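Local structure of Atu0111 protein (Agrobacterium tumefaciens, 2FSQ) at residues A[87-101]-A[160-174]. The protein is of unknown function but belongs to the 2H clan, whose better-known members are phosphoesterases acting on RNA and cyclic phosphates. Sequence-based numbering, arbitrary orientation. Where two conformers were deposited one is given.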
ATOM      1  N   VAL A  87       3.828  -5.379  -3.014  1.00 11.03           N
ATOM      2  CA  VAL A  87       4.465  -5.777  -4.269  1.00 11.63           C
ATOM      3  C   VAL A  87       3.417  -6.399  -5.194  1.00 11.73           C
ATOM      4  O   VAL A  87       3.372  -6.090  -6.377  1.00 11.68           O
ATOM      5  CB  VAL A  87       5.595  -6.784  -4.023  1.00 11.60           C
ATOM      6  CG1 VAL A  87       6.245  -7.242  -5.335  1.00 13.88           C
ATOM      7  CG2 VAL A  87       6.649  -6.149  -3.110  1.00 14.02           C
ATOM      8  N   PHE A  88       2.560  -7.260  -4.644  1.00 11.35           N
ATOM      9  CA  PHE A  88       1.490  -7.887  -5.438  1.00 11.31           C
ATOM     10  C   PHE A  88       0.330  -8.207  -4.519  1.00 11.81           C
ATOM     11  O   PHE A  88       0.512  -8.932  -3.540  1.00 12.31           O
ATOM     12  CB  PHE A  88       2.011  -9.166  -6.115  1.00 11.73           C
ATOM     13  CG  PHE A  88       1.048  -9.749  -7.106  1.00 11.86           C
ATOM     14  CD1 PHE A  88       1.089  -9.358  -8.431  1.00 12.41           C
ATOM     15  CD2 PHE A  88       0.105 -10.705  -6.718  1.00 11.50           C
ATOM     16  CE1 PHE A  88       0.210  -9.892  -9.369  1.00 12.88           C
ATOM     17  CE2 PHE A  88      -0.796 -11.239  -7.651  1.00 12.30           C
ATOM     18  CZ  PHE A  88      -0.725 -10.856  -8.971  1.00 11.71           C
ATOM     19  N   GLN A  89      -0.851  -7.635  -4.793  1.00 10.81           N
ATOM     20  CA  GLN A  89      -2.026  -7.896  -3.957  1.00 12.05           C
ATOM     21  C   GLN A  89      -2.452  -9.342  -4.079  1.00 11.89           C
ATOM     22  O   GLN A  89      -2.575  -9.855  -5.190  1.00 12.35           O
ATOM     23  CB  GLN A  89      -3.226  -7.062  -4.396  1.00 12.52           C
ATOM     24  CG  GLN A  89      -3.141  -5.595  -4.088  1.00 13.39           C
ATOM     25  CD  GLN A  89      -4.479  -4.885  -4.331  1.00 14.21           C
ATOM     26  OE1 GLN A  89      -5.527  -5.524  -4.393  1.00 16.14           O
ATOM     27  NE2 GLN A  89      -4.441  -3.566  -4.471  1.00 15.52           N
ATOM     28  N   GLY A  90      -2.755  -9.966  -2.941  1.00 11.92           N
ATOM     29  CA  GLY A  90      -3.377 -11.292  -2.927  1.00 12.07           C
ATOM     30  C   GLY A  90      -4.895 -11.115  -2.936  1.00 11.95           C
ATOM     31  O   GLY A  90      -5.424 -10.111  -3.418  1.00 12.41           O
ATOM     32  N   VAL A  91      -5.606 -12.077  -2.372  1.00 11.99           N
ATOM     33  CA  VAL A  91      -7.072 -11.993  -2.339  1.00 12.23           C
ATOM     34  C   VAL A  91      -7.547 -11.295  -1.078  1.00 11.90           C
ATOM     35  O   VAL A  91      -6.796 -11.144  -0.111  1.00 12.58           O
ATOM     36  CB  VAL A  91      -7.762 -13.386  -2.462  1.00 12.53           C
ATOM     37  CG1 VAL A  91      -7.391 -14.033  -3.782  1.00 13.13           C
ATOM     38  CG2 VAL A  91      -7.389 -14.280  -1.276  1.00 14.17           C
ATOM     39  N   ILE A  92      -8.806 -10.874  -1.083  1.00 11.73           N
ATOM     40  CA  ILE A  92      -9.393 -10.235   0.093  1.00 12.37           C
ATOM     41  C   ILE A  92     -10.887 -10.536   0.176  1.00 12.73           C
ATOM     42  O   ILE A  92     -11.566 -10.664  -0.851  1.00 12.40           O
ATOM     43  CB  ILE A  92      -9.060  -8.691   0.130  1.00 12.23           C
ATOM     44  CG1 ILE A  92      -9.282  -8.104   1.528  1.00 12.37           C
ATOM     45  CG2 ILE A  92      -9.839  -7.925  -0.956  1.00 12.95           C
ATOM     46  CD1 ILE A  92      -8.772  -6.639   1.675  1.00 13.68           C
ATOM     47  N   GLU A  93     -11.391 -10.639   1.408  1.00 13.33           N
ATOM     48  CA  GLU A  93     -12.766 -11.039   1.678  1.00 14.40           C
ATOM     49  C   GLU A  93     -13.799 -10.163   0.973  1.00 13.51           C
ATOM     50  O   GLU A  93     -14.866 -10.644   0.566  1.00 13.79           O
ATOM     51  CB  GLU A  93     -12.986 -10.981   3.190  1.00 15.32           C
ATOM     52  CG  GLU A  93     -14.420 -11.240   3.631  1.00 18.62           C
ATOM     53  CD  GLU A  93     -14.897 -12.645   3.293  1.00 22.85           C
ATOM     54  OE1 GLU A  93     -14.097 -13.591   3.400  1.00 26.68           O
ATOM     55  OE2 GLU A  93     -16.082 -12.795   2.930  1.00 27.03           O
ATOM     56  N   SER A  94     -13.456  -8.879   0.845  1.00 13.37           N
ATOM     57  CA  SER A  94     -14.322  -7.863   0.286  1.00 13.94           C
ATOM     58  C   SER A  94     -14.345  -7.810  -1.240  1.00 13.99           C
ATOM     59  O   SER A  94     -15.060  -6.984  -1.807  1.00 14.58           O
ATOM     60  CB  SER A  94     -13.910  -6.492   0.815  1.00 14.06           C
ATOM     61  OG  SER A  94     -12.509  -6.309   0.663  1.00 14.98           O
ATOM     62  N   ARG A  95     -13.576  -8.682  -1.908  1.00 13.18           N
ATOM     63  CA  ARG A  95     -13.522  -8.650  -3.363  1.00 13.60           C
ATOM     64  C   ARG A  95     -13.439 -10.067  -3.945  1.00 13.78           C
ATOM     65  O   ARG A  95     -12.430 -10.473  -4.524  1.00 13.65           O
ATOM     66  CB  ARG A  95     -12.399  -7.717  -3.851  1.00 13.93           C
ATOM     67  CG  ARG A  95     -12.497  -7.438  -5.339  1.00 15.87           C
ATOM     68  CD  ARG A  95     -11.865  -6.146  -5.743  1.00 19.06           C
ATOM     69  NE  ARG A  95     -10.486  -6.124  -5.332  1.00 19.28           N
ATOM     70  CZ  ARG A  95      -9.658  -5.107  -5.555  1.00 20.35           C
ATOM     71  NH1 ARG A  95      -8.405  -5.192  -5.109  1.00 19.31           N
ATOM     72  NH2 ARG A  95     -10.087  -4.009  -6.205  1.00 19.54           N
ATOM     73  N   ARG A  96     -14.540 -10.799  -3.784  1.00 13.39           N
ATOM     74  CA  ARG A  96     -14.598 -12.183  -4.219  1.00 13.92           C
ATOM     75  C   ARG A  96     -15.090 -12.229  -5.657  1.00 13.77           C
ATOM     76  O   ARG A  96     -16.237 -12.594  -5.930  1.00 14.99           O
ATOM     77  CB  ARG A  96     -15.490 -12.994  -3.292  1.00 14.41           C
ATOM     78  CG  ARG A  96     -14.892 -13.178  -1.934  1.00 14.46           C
ATOM     79  CD  ARG A  96     -15.891 -13.795  -0.972  1.00 15.70           C
ATOM     80  NE  ARG A  96     -15.239 -14.196   0.276  1.00 14.88           N
ATOM     81  CZ  ARG A  96     -14.551 -15.329   0.433  1.00 15.51           C
ATOM     82  NH1 ARG A  96     -14.417 -16.184  -0.576  1.00 16.31           N
ATOM     83  NH2 ARG A  96     -13.997 -15.609   1.612  1.00 18.69           N
ATOM     84  N   ALA A  97     -14.222 -11.815  -6.580  1.00 13.46           N
ATOM     85  CA  ALA A  97     -14.604 -11.687  -7.983  1.00 13.99           C
ATOM     86  C   ALA A  97     -13.394 -11.760  -8.890  1.00 14.26           C
ATOM     87  O   ALA A  97     -12.323 -11.281  -8.519  1.00 14.97           O
ATOM     88  CB  ALA A  97     -15.314 -10.357  -8.192  1.00 15.06           C
ATOM     89  N   LEU A  98     -13.575 -12.322 -10.089  1.00 14.54           N
ATOM     90  CA  LEU A  98     -12.543 -12.235 -11.130  1.00 15.03           C
ATOM     91  C   LEU A  98     -12.521 -10.784 -11.610  1.00 15.52           C
ATOM     92  O   LEU A  98     -13.575 -10.141 -11.672  1.00 16.47           O
ATOM     93  CB  LEU A  98     -12.886 -13.163 -12.297  1.00 15.85           C
ATOM     94  CG  LEU A  98     -13.191 -14.628 -11.942  1.00 17.90           C
ATOM     95  CD1 LEU A  98     -13.551 -15.414 -13.184  1.00 18.81           C
ATOM     96  CD2 LEU A  98     -12.019 -15.284 -11.218  1.00 19.51           C
ATOM     97  N   PRO A  99     -11.350 -10.261 -12.005  1.00 15.87           N
ATOM     98  CA  PRO A  99     -10.018 -10.833 -12.092  1.00 16.21           C
ATOM     99  C   PRO A  99      -9.173 -10.602 -10.840  1.00 15.21           C
ATOM    100  O   PRO A  99      -7.936 -10.503 -10.941  1.00 16.81           O
ATOM    101  CB  PRO A  99      -9.411 -10.062 -13.263  1.00 16.36           C
ATOM    102  CG  PRO A  99      -9.949  -8.695 -13.073  1.00 17.64           C
ATOM    103  CD  PRO A  99     -11.372  -8.887 -12.545  1.00 16.43           C
ATOM    104  N   TYR A 100      -9.821 -10.531  -9.681  1.00 14.02           N
ATOM    105  CA  TYR A 100      -9.118 -10.292  -8.411  1.00 13.29           C
ATOM    106  C   TYR A 100      -8.998 -11.577  -7.594  1.00 13.20           C
ATOM    107  O   TYR A 100      -8.692 -11.541  -6.400  1.00 13.57           O
ATOM    108  CB  TYR A 100      -9.851  -9.211  -7.598  1.00 13.43           C
ATOM    109  CG  TYR A 100     -10.149  -7.966  -8.386  1.00 12.44           C
ATOM    110  CD1 TYR A 100     -11.389  -7.795  -9.001  1.00 15.18           C
ATOM    111  CD2 TYR A 100      -9.168  -7.003  -8.595  1.00 13.78           C
ATOM    112  CE1 TYR A 100     -11.661  -6.655  -9.750  1.00 16.43           C
ATOM    113  CE2 TYR A 100      -9.421  -5.878  -9.352  1.00 14.67           C
ATOM    114  CZ  TYR A 100     -10.660  -5.715  -9.944  1.00 15.77           C
ATOM    115  OH  TYR A 100     -10.897  -4.579 -10.686  1.00 21.09           O
ATOM    116  N   TRP A 101      -9.243 -12.702  -8.256  1.00 13.77           N
ATOM    117  CA  TRP A 101      -9.346 -14.014  -7.625  1.00 14.45           C
ATOM    118  C   TRP A 101      -8.863 -15.029  -8.662  1.00 14.73           C
ATOM    119  O   TRP A 101      -9.064 -14.816  -9.859  1.00 15.79           O
ATOM    120  CB  TRP A 101     -10.809 -14.278  -7.303  1.00 15.54           C
ATOM    121  CG  TRP A 101     -11.086 -15.351  -6.315  1.00 14.03           C
ATOM    122  CD1 TRP A 101     -11.320 -16.682  -6.575  1.00 15.94           C
ATOM    123  CD2 TRP A 101     -11.206 -15.193  -4.896  1.00 13.15           C
ATOM    124  NE1 TRP A 101     -11.567 -17.343  -5.404  1.00 15.26           N
ATOM    125  CE2 TRP A 101     -11.498 -16.464  -4.354  1.00 14.85           C
ATOM    126  CE3 TRP A 101     -11.102 -14.095  -4.025  1.00 14.45           C
ATOM    127  CZ2 TRP A 101     -11.667 -16.668  -2.978  1.00 15.95           C
ATOM    128  CZ3 TRP A 101     -11.276 -14.308  -2.662  1.00 16.69           C
ATOM    129  CH2 TRP A 101     -11.559 -15.578  -2.156  1.00 16.48           C
ATOM    130  N   ARG A 160       6.550  -8.941 -10.227  1.00 13.74           N
ATOM    131  CA  ARG A 160       5.087  -8.903 -10.331  1.00 13.62           C
ATOM    132  C   ARG A 160       4.572  -9.826 -11.415  1.00 14.98           C
ATOM    133  O   ARG A 160       3.573 -10.499 -11.212  1.00 14.82           O
ATOM    134  CB  ARG A 160       4.594  -7.470 -10.538  1.00 13.59           C
ATOM    135  CG  ARG A 160       4.607  -6.692  -9.227  1.00 13.39           C
ATOM    136  CD  ARG A 160       4.262  -5.214  -9.397  1.00 11.91           C
ATOM    137  NE  ARG A 160       3.066  -5.037 -10.225  1.00 10.38           N
ATOM    138  CZ  ARG A 160       1.818  -5.166  -9.784  1.00 10.45           C
ATOM    139  NH1 ARG A 160       1.576  -5.483  -8.512  1.00 11.81           N
ATOM    140  NH2 ARG A 160       0.808  -5.010 -10.635  1.00 11.31           N
ATOM    141  N   ASP A 161       5.254  -9.874 -12.552  1.00 14.67           N
ATOM    142  CA  ASP A 161       4.818 -10.779 -13.615  1.00 16.29           C
ATOM    143  C   ASP A 161       4.921 -12.221 -13.129  1.00 16.70           C
ATOM    144  O   ASP A 161       4.071 -13.066 -13.436  1.00 17.70           O
ATOM    145  CB  ASP A 161       5.681 -10.616 -14.866  1.00 16.44           C
ATOM    146  CG  ASP A 161       5.365  -9.351 -15.646  1.00 18.62           C
ATOM    147  OD1 ASP A 161       4.303  -8.735 -15.392  1.00 19.98           O
ATOM    148  OD2 ASP A 161       6.196  -8.967 -16.510  1.00 22.08           O
ATOM    149  N   THR A 162       5.970 -12.509 -12.366  1.00 16.03           N
ATOM    150  CA  THR A 162       6.146 -13.854 -11.861  1.00 16.86           C
ATOM    151  C   THR A 162       5.059 -14.161 -10.824  1.00 16.86           C
ATOM    152  O   THR A 162       4.465 -15.239 -10.841  1.00 17.12           O
ATOM    153  CB  THR A 162       7.577 -14.052 -11.281  1.00 16.54           C
ATOM    154  OG1 THR A 162       8.547 -13.630 -12.252  1.00 18.45           O
ATOM    155  CG2 THR A 162       7.841 -15.528 -10.913  1.00 17.84           C
ATOM    156  N   PHE A 163       4.759 -13.205  -9.942  1.00 16.07           N
ATOM    157  CA  PHE A 163       3.669 -13.410  -9.000  1.00 16.12           C
ATOM    158  C   PHE A 163       2.334 -13.644  -9.680  1.00 16.59           C
ATOM    159  O   PHE A 163       1.538 -14.441  -9.186  1.00 16.17           O
ATOM    160  CB  PHE A 163       3.539 -12.252  -8.011  1.00 15.55           C
ATOM    161  CG  PHE A 163       4.544 -12.307  -6.875  1.00 15.07           C
ATOM    162  CD1 PHE A 163       4.677 -13.449  -6.076  1.00 16.53           C
ATOM    163  CD2 PHE A 163       5.322 -11.206  -6.588  1.00 14.21           C
ATOM    164  CE1 PHE A 163       5.604 -13.471  -5.024  1.00 17.02           C
ATOM    165  CE2 PHE A 163       6.227 -11.210  -5.554  1.00 15.17           C
ATOM    166  CZ  PHE A 163       6.389 -12.343  -4.776  1.00 15.91           C
ATOM    167  N   ALA A 164       2.087 -12.963 -10.796  1.00 16.55           N
ATOM    168  CA  ALA A 164       0.822 -13.148 -11.513  1.00 17.71           C
ATOM    169  C   ALA A 164       0.678 -14.598 -11.945  1.00 18.46           C
ATOM    170  O   ALA A 164      -0.403 -15.163 -11.867  1.00 18.20           O
ATOM    171  CB  ALA A 164       0.732 -12.208 -12.710  1.00 18.06           C
ATOM    172  N   ASP A 165       1.777 -15.212 -12.379  1.00 18.51           N
ATOM    173  CA  ASP A 165       1.754 -16.632 -12.741  1.00 20.38           C
ATOM    174  C   ASP A 165       1.418 -17.522 -11.549  1.00 20.46           C
ATOM    175  O   ASP A 165       0.618 -18.446 -11.662  1.00 21.55           O
ATOM    176  CB  ASP A 165       3.094 -17.054 -13.347  1.00 21.16           C
ATOM    177  CG  ASP A 165       3.323 -16.473 -14.723  1.00 24.72           C
ATOM    178  OD1 ASP A 165       2.339 -16.087 -15.392  1.00 28.50           O
ATOM    179  OD2 ASP A 165       4.504 -16.400 -15.142  1.00 29.86           O
ATOM    180  N   PHE A 166       2.044 -17.260 -10.403  1.00 19.16           N
ATOM    181  CA  PHE A 166       1.765 -18.049  -9.196  1.00 18.73           C
ATOM    182  C   PHE A 166       0.374 -17.829  -8.606  1.00 18.76           C
ATOM    183  O   PHE A 166      -0.283 -18.756  -8.145  1.00 19.58           O
ATOM    184  CB  PHE A 166       2.858 -17.812  -8.139  1.00 19.39           C
ATOM    185  CG  PHE A 166       4.133 -18.579  -8.413  1.00 19.37           C
ATOM    186  CD1 PHE A 166       5.021 -18.161  -9.398  1.00 21.13           C
ATOM    187  CD2 PHE A 166       4.422 -19.734  -7.698  1.00 21.65           C
ATOM    188  CE1 PHE A 166       6.197 -18.865  -9.649  1.00 21.60           C
ATOM    189  CE2 PHE A 166       5.601 -20.446  -7.947  1.00 21.88           C
ATOM    190  CZ  PHE A 166       6.473 -20.020  -8.923  1.00 22.11           C
ATOM    191  N   PHE A 167      -0.080 -16.583  -8.619  1.00 16.67           N
ATOM    192  CA  PHE A 167      -1.384 -16.255  -8.044  1.00 16.58           C
ATOM    193  C   PHE A 167      -2.538 -16.598  -8.982  1.00 16.67           C
ATOM    194  O   PHE A 167      -3.661 -16.812  -8.521  1.00 17.90           O
ATOM    195  CB  PHE A 167      -1.420 -14.782  -7.623  1.00 16.13           C
ATOM    196  CG  PHE A 167      -0.812 -14.529  -6.273  1.00 15.90           C
ATOM    197  CD1 PHE A 167      -1.629 -14.347  -5.166  1.00 16.61           C
ATOM    198  CD2 PHE A 167       0.579 -14.474  -6.098  1.00 15.80           C
ATOM    199  CE1 PHE A 167      -1.093 -14.113  -3.894  1.00 17.04           C
ATOM    200  CE2 PHE A 167       1.125 -14.238  -4.824  1.00 16.83           C
ATOM    201  CZ  PHE A 167       0.285 -14.061  -3.726  1.00 15.79           C
ATOM    202  N   GLY A 168      -2.250 -16.632 -10.283  1.00 16.10           N
ATOM    203  CA  GLY A 168      -3.222 -17.056 -11.293  1.00 16.54           C
ATOM    204  C   GLY A 168      -4.261 -16.010 -11.654  1.00 16.17           C
ATOM    205  O   GLY A 168      -5.348 -16.347 -12.116  1.00 17.10           O
ATOM    206  N   TYR A 169      -3.916 -14.736 -11.486  1.00 15.26           N
ATOM    207  CA  TYR A 169      -4.736 -13.633 -11.979  1.00 14.17           C
ATOM    208  C   TYR A 169      -3.851 -12.419 -12.140  1.00 14.13           C
ATOM    209  O   TYR A 169      -2.715 -12.385 -11.638  1.00 14.23           O
ATOM    210  CB  TYR A 169      -5.900 -13.291 -11.023  1.00 13.81           C
ATOM    211  CG  TYR A 169      -5.437 -12.918  -9.624  1.00 13.43           C
ATOM    212  CD1 TYR A 169      -4.909 -11.650  -9.346  1.00 12.92           C
ATOM    213  CD2 TYR A 169      -5.527 -13.822  -8.585  1.00 12.58           C
ATOM    214  CE1 TYR A 169      -4.485 -11.315  -8.060  1.00 12.85           C
ATOM    215  CE2 TYR A 169      -5.108 -13.498  -7.314  1.00 12.50           C
ATOM    216  CZ  TYR A 169      -4.597 -12.244  -7.055  1.00 12.37           C
ATOM    217  OH  TYR A 169      -4.186 -11.965  -5.782  1.00 12.64           O
ATOM    218  N   ARG A 170      -4.380 -11.436 -12.870  0.60 14.07           N
ATOM    219  CA  ARG A 170      -3.790 -10.100 -13.023  0.60 14.57           C
ATOM    220  C   ARG A 170      -4.918  -9.086 -12.873  0.60 13.88           C
ATOM    221  O   ARG A 170      -6.018  -9.279 -13.420  0.60 13.72           O
ATOM    222  CB  ARG A 170      -3.154  -9.914 -14.412  0.60 15.26           C
ATOM    223  CG  ARG A 170      -1.808 -10.590 -14.611  0.60 17.00           C
ATOM    224  CD  ARG A 170      -1.341 -10.535 -16.068  0.60 16.58           C
ATOM    225  NE  ARG A 170       0.002 -11.095 -16.231  0.60 20.50           N
ATOM    226  CZ  ARG A 170       1.003 -10.490 -16.863  0.60 21.59           C
ATOM    227  NH1 ARG A 170       0.829  -9.303 -17.427  0.60 22.77           N
ATOM    228  NH2 ARG A 170       2.183 -11.086 -16.949  0.60 22.85           N
ATOM    229  N   HIS A 171      -4.654  -8.008 -12.140  1.00 12.50           N
ATOM    230  CA  HIS A 171      -5.624  -6.903 -12.067  1.00 12.58           C
ATOM    231  C   HIS A 171      -5.551  -6.053 -13.342  1.00 12.96           C
ATOM    232  O   HIS A 171      -4.555  -6.103 -14.068  1.00 12.25           O
ATOM    233  CB  HIS A 171      -5.327  -6.022 -10.856  1.00 12.51           C
ATOM    234  CG  HIS A 171      -5.540  -6.701  -9.542  1.00 11.62           C
ATOM    235  ND1 HIS A 171      -5.462  -6.025  -8.340  1.00 12.69           N
ATOM    236  CD2 HIS A 171      -5.826  -7.996  -9.232  1.00 11.88           C
ATOM    237  CE1 HIS A 171      -5.700  -6.870  -7.351  1.00 13.10           C
ATOM    238  NE2 HIS A 171      -5.934  -8.067  -7.860  1.00 11.98           N
ATOM    239  N   PRO A 172      -6.613  -5.279 -13.622  1.00 13.38           N
ATOM    240  CA  PRO A 172      -6.589  -4.386 -14.796  1.00 12.82           C
ATOM    241  C   PRO A 172      -5.384  -3.442 -14.861  1.00 13.37           C
ATOM    242  O   PRO A 172      -4.875  -3.170 -15.944  1.00 14.29           O
ATOM    243  CB  PRO A 172      -7.908  -3.598 -14.658  1.00 13.43           C
ATOM    244  CG  PRO A 172      -8.811  -4.614 -14.000  1.00 13.92           C
ATOM    245  CD  PRO A 172      -7.936  -5.268 -12.956  1.00 13.27           C
ATOM    246  N   ASP A 173      -4.918  -2.973 -13.711  1.00 12.64           N
ATOM    247  CA  ASP A 173      -3.780  -2.051 -13.699  1.00 12.42           C
ATOM    248  C   ASP A 173      -2.420  -2.768 -13.607  1.00 12.09           C
ATOM    249  O   ASP A 173      -1.425  -2.136 -13.264  1.00 12.48           O
ATOM    250  CB  ASP A 173      -3.924  -1.044 -12.540  1.00 12.01           C
ATOM    251  CG  ASP A 173      -3.724  -1.681 -11.186  1.00 12.64           C
ATOM    252  OD1 ASP A 173      -3.616  -2.923 -11.139  1.00 12.61           O
ATOM    253  OD2 ASP A 173      -3.645  -0.953 -10.169  1.00 14.32           O
ATOM    254  N   HIS A 174      -2.366  -4.069 -13.901  1.00 12.24           N
ATOM    255  CA  HIS A 174      -1.145  -4.839 -13.628  1.00 12.15           C
ATOM    256  C   HIS A 174       0.115  -4.164 -14.165  1.00 11.63           C
ATOM    257  O   HIS A 174       1.108  -4.027 -13.447  1.00 11.75           O
ATOM    258  CB  HIS A 174      -1.246  -6.271 -14.159  1.00 12.72           C
ATOM    259  CG  HIS A 174      -0.025  -7.090 -13.886  1.00 13.21           C
ATOM    260  ND1 HIS A 174       0.152  -7.807 -12.719  1.00 13.11           N
ATOM    261  CD2 HIS A 174       1.102  -7.268 -14.615  1.00 14.29           C
ATOM    262  CE1 HIS A 174       1.327  -8.418 -12.758  1.00 13.99           C
ATOM    263  NE2 HIS A 174       1.929  -8.094 -13.892  1.00 14.73           N
TER
HETATM  264  O   HOH W   1      -0.964  -6.063  -7.223  1.00 12.11           O
HETATM  265  O   HOH W   2      -6.703  -9.757  -5.790  1.00 13.60           O
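Phe88, which with Val87 forms a classic beta bulge facing Val45 in strand 84-92, packs its ring against Phe163 and Phe167 of helix 150-167. Its CB lies against CB and CD2 of Phe163. With CG anti to the backbone N (chi1 -171°), the ring slides past Phe163, whose CB sits over one face in a CH-pi contact, 3.9 Å from the ring centroid. CG and CD1 both face that CB, and CD1 also nears Arg160 O. Further out, CD2 lies over one face of the Phe167 ring, while CE2 comes to 3.6 Å from Phe167 CG, the two ring planes oblique at 46°. On the other flank CE1 meets Ala164 CB and His174 CE1, and the tip CZ ends near Ala164 CA, with Tyr169 O at the ring edge.

Polar bonds border the aromatic cluster. Arg160, bent at chi3, sends NH1 nearly straight to Val87 O (2.9 Å) while its NH2 holds His174 O; a water joins the same NH1 to Gln89 N. Past Gly168, which leaves the helical conformation with positive phi, Tyr169 slots between Phe167 CB and the Tyr100-Trp101 backbone, and its hydroxyl donates to Gln89 O at 2.7 Å. The Tyr100 edge points at the face of His171 (planes at 69°), CD2 lying 3.5 Å from His171 NE2. A second water ties that nitrogen to Gly90 O and Tyr100 O.

Helix 150-167 and its following loop are thus fixed to the edge strand of the four-stranded antiparallel sheet and to the loop after that strand, by an aromatic interior with hydrogen bonds around it, although the buried Tyr169 O finds no polar partner.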